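Local coordinates for protein dTDP-4-dehydrorhamnose 3,5-epimerase (PDB 3RYK) that catalyses the epimerisation of a dTDP-linked 4-keto sugar at carbons 3 and 5 of its ring, a step in dTDP-L-rhamnose biosynthesis, at residues G103-V108 / P150-M155. Sequence-based numbering, arbitrary orientation.
Sequences GAIYDV and PHTIVM
Between the two sheets of the jelly-roll-like fold, Ile105 packs on Thr152 and Val154. Strands 104-108 and 152-155 belong to different sheets; their short axes pass 7.4 Å apart with 56° between their directions, and the contact is made by side chains and by the turn at Gly103. Branch methyl CG2 of Ile105 does most of the touching. It presses on the Thr152 methyl, with 3.4 Å between Ile105 CG2 and Thr152 CG2, tighter than usual for two carbons, and lies 3.7 Å from Val154 CG2. With chi1 at 71°, Ile105 CG1 sits between its own backbone N and carbonyl carbon, and the chain ends with CD1 3.9 Å from Val154 CG2. The two Thr152 branches divide the work: CG2, anti to the backbone N, faces Ile105, whereas OG1 lies over the start of the other strand, 3.5 Å from Ala104 N and 3.7 Å from Gly103 CA. That hydroxyl is hydrogen-bonded to Val149 O, which ties it to the turn before its strand. Gly103, at a positive phi of 84°, brings its CA close to this oxygen. Phe145 touches both Ile105 and Val154, while Val100 adjoins Ile105 and Ile98 adjoins Val154, continuing the apolar layer. Such packing of branched side chains between two antiparallel sheets is characteristic of the jelly-roll-like core of this epimerase family.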
loop_
_atom_site.group_PDB
_atom_site.type_symbol
_atom_site.label_atom_id
_atom_site.label_comp_id
_atom_site.label_asym_id
_atom_site.label_seq_id
_atom_site.Cartn_x
_atom_site.Cartn_y
_atom_site.Cartn_z
ATOM N N GLY A 103 -6.228 5.472 10.655
ATOM C CA GLY A 103 -6.383 5.121 12.052
ATOM C C GLY A 103 -5.075 4.791 12.771
ATOM O O GLY A 103 -3.998 5.313 12.453
ATOM N N ALA A 104 -5.170 3.910 13.748
ATOM C CA ALA A 104 -4.017 3.513 14.534
ATOM C C ALA A 104 -4.280 2.171 15.185
ATOM O O ALA A 104 -5.438 1.844 15.455
ATOM C CB ALA A 104 -3.740 4.563 15.591
ATOM N N ILE A 105 -3.197 1.423 15.420
ATOM C CA ILE A 105 -3.244 0.114 16.038
ATOM C C ILE A 105 -2.112 -0.092 17.035
ATOM O O ILE A 105 -1.096 0.611 17.002
ATOM C CB ILE A 105 -3.074 -1.010 14.953
ATOM C CG1 ILE A 105 -1.621 -1.062 14.407
ATOM C CG2 ILE A 105 -4.081 -0.856 13.850
ATOM C CD1 ILE A 105 -1.410 -2.010 13.220
ATOM N N TYR A 106 -2.336 -1.025 17.943
ATOM C CA TYR A 106 -1.354 -1.460 18.938
ATOM C C TYR A 106 -1.011 -2.817 18.375
ATOM O O TYR A 106 -1.841 -3.729 18.426
ATOM C CB TYR A 106 -1.921 -1.515 20.345
ATOM C CG TYR A 106 -1.058 -2.234 21.380
ATOM C CD1 TYR A 106 0.095 -1.663 21.899
ATOM C CD2 TYR A 106 -1.456 -3.468 21.895
ATOM C CE1 TYR A 106 0.855 -2.328 22.867
ATOM C CE2 TYR A 106 -0.710 -4.140 22.878
ATOM C CZ TYR A 106 0.443 -3.572 23.359
ATOM O OH TYR A 106 1.169 -4.255 24.334
ATOM N N ASP A 107 0.186 -2.946 17.817
ATOM C CA ASP A 107 0.647 -4.162 17.198
ATOM C C ASP A 107 1.622 -4.938 18.068
ATOM O O ASP A 107 2.576 -4.376 18.617
ATOM C CB ASP A 107 1.251 -3.762 15.861
ATOM C CG ASP A 107 1.583 -4.934 14.989
ATOM O OD1 ASP A 107 2.376 -5.824 15.376
ATOM O OD2 ASP A 107 1.050 -4.928 13.864
ATOM N N VAL A 108 1.392 -6.244 18.169
ATOM C CA VAL A 108 2.226 -7.091 18.983
ATOM C C VAL A 108 2.879 -8.183 18.148
ATOM O O VAL A 108 2.271 -8.689 17.196
ATOM C CB VAL A 108 1.382 -7.830 20.054
ATOM C CG1 VAL A 108 2.222 -8.924 20.780
ATOM C CG2 VAL A 108 0.762 -6.846 21.042
ATOM N N PRO A 150 -12.143 3.817 15.453
ATOM C CA PRO A 150 -12.928 3.249 14.349
ATOM C C PRO A 150 -12.294 3.478 12.983
ATOM O O PRO A 150 -11.426 4.363 12.806
ATOM C CB PRO A 150 -14.254 4.022 14.405
ATOM C CG PRO A 150 -14.296 4.668 15.731
ATOM C CD PRO A 150 -12.914 4.768 16.266
ATOM N N HIS A 151 -12.747 2.681 12.031
ATOM C CA HIS A 151 -12.301 2.747 10.647
ATOM C C HIS A 151 -10.786 2.725 10.473
ATOM O O HIS A 151 -10.220 3.651 9.885
ATOM C CB HIS A 151 -12.889 3.987 9.956
ATOM C CG HIS A 151 -14.383 4.081 10.041
ATOM N ND1 HIS A 151 -15.226 3.367 9.213
ATOM C CD2 HIS A 151 -15.185 4.830 10.835
ATOM C CE1 HIS A 151 -16.482 3.658 9.508
ATOM N NE2 HIS A 151 -16.485 4.544 10.489
ATOM N N THR A 152 -10.144 1.690 11.015
ATOM C CA THR A 152 -8.705 1.509 10.907
ATOM C C THR A 152 -8.408 0.571 9.741
ATOM O O THR A 152 -9.039 -0.511 9.581
ATOM C CB THR A 152 -8.069 1.038 12.231
ATOM O OG1 THR A 152 -8.126 2.112 13.183
ATOM C CG2 THR A 152 -6.617 0.618 12.062
ATOM N N ILE A 153 -7.456 1.007 8.915
ATOM C CA ILE A 153 -7.005 0.277 7.735
ATOM C C ILE A 153 -5.510 -0.029 7.858
ATOM O O ILE A 153 -4.671 0.892 7.952
ATOM C CB ILE A 153 -7.239 1.092 6.447
ATOM C CG1 ILE A 153 -8.706 1.501 6.308
ATOM C CG2 ILE A 153 -6.790 0.302 5.216
ATOM C CD1 ILE A 153 -8.987 2.395 5.097
ATOM N N VAL A 154 -5.188 -1.317 7.847
ATOM C CA VAL A 154 -3.828 -1.791 7.957
ATOM C C VAL A 154 -3.445 -2.468 6.651
ATOM O O VAL A 154 -4.232 -3.206 6.046
ATOM C CB VAL A 154 -3.690 -2.813 9.095
ATOM C CG1 VAL A 154 -2.254 -3.289 9.216
ATOM C CG2 VAL A 154 -4.168 -2.224 10.403
ATOM N N MET A 155 -2.229 -2.203 6.207
ATOM C CA MET A 155 -1.720 -2.785 4.989
ATOM C C MET A 155 -0.441 -3.504 5.337
ATOM O O MET A 155 0.351 -3.012 6.141
ATOM C CB MET A 155 -1.410 -1.702 3.954
ATOM C CG MET A 155 -0.816 -2.247 2.667
ATOM S SD MET A 155 -0.277 -0.981 1.508
ATOM C CE MET A 155 -1.816 -0.161 1.119
#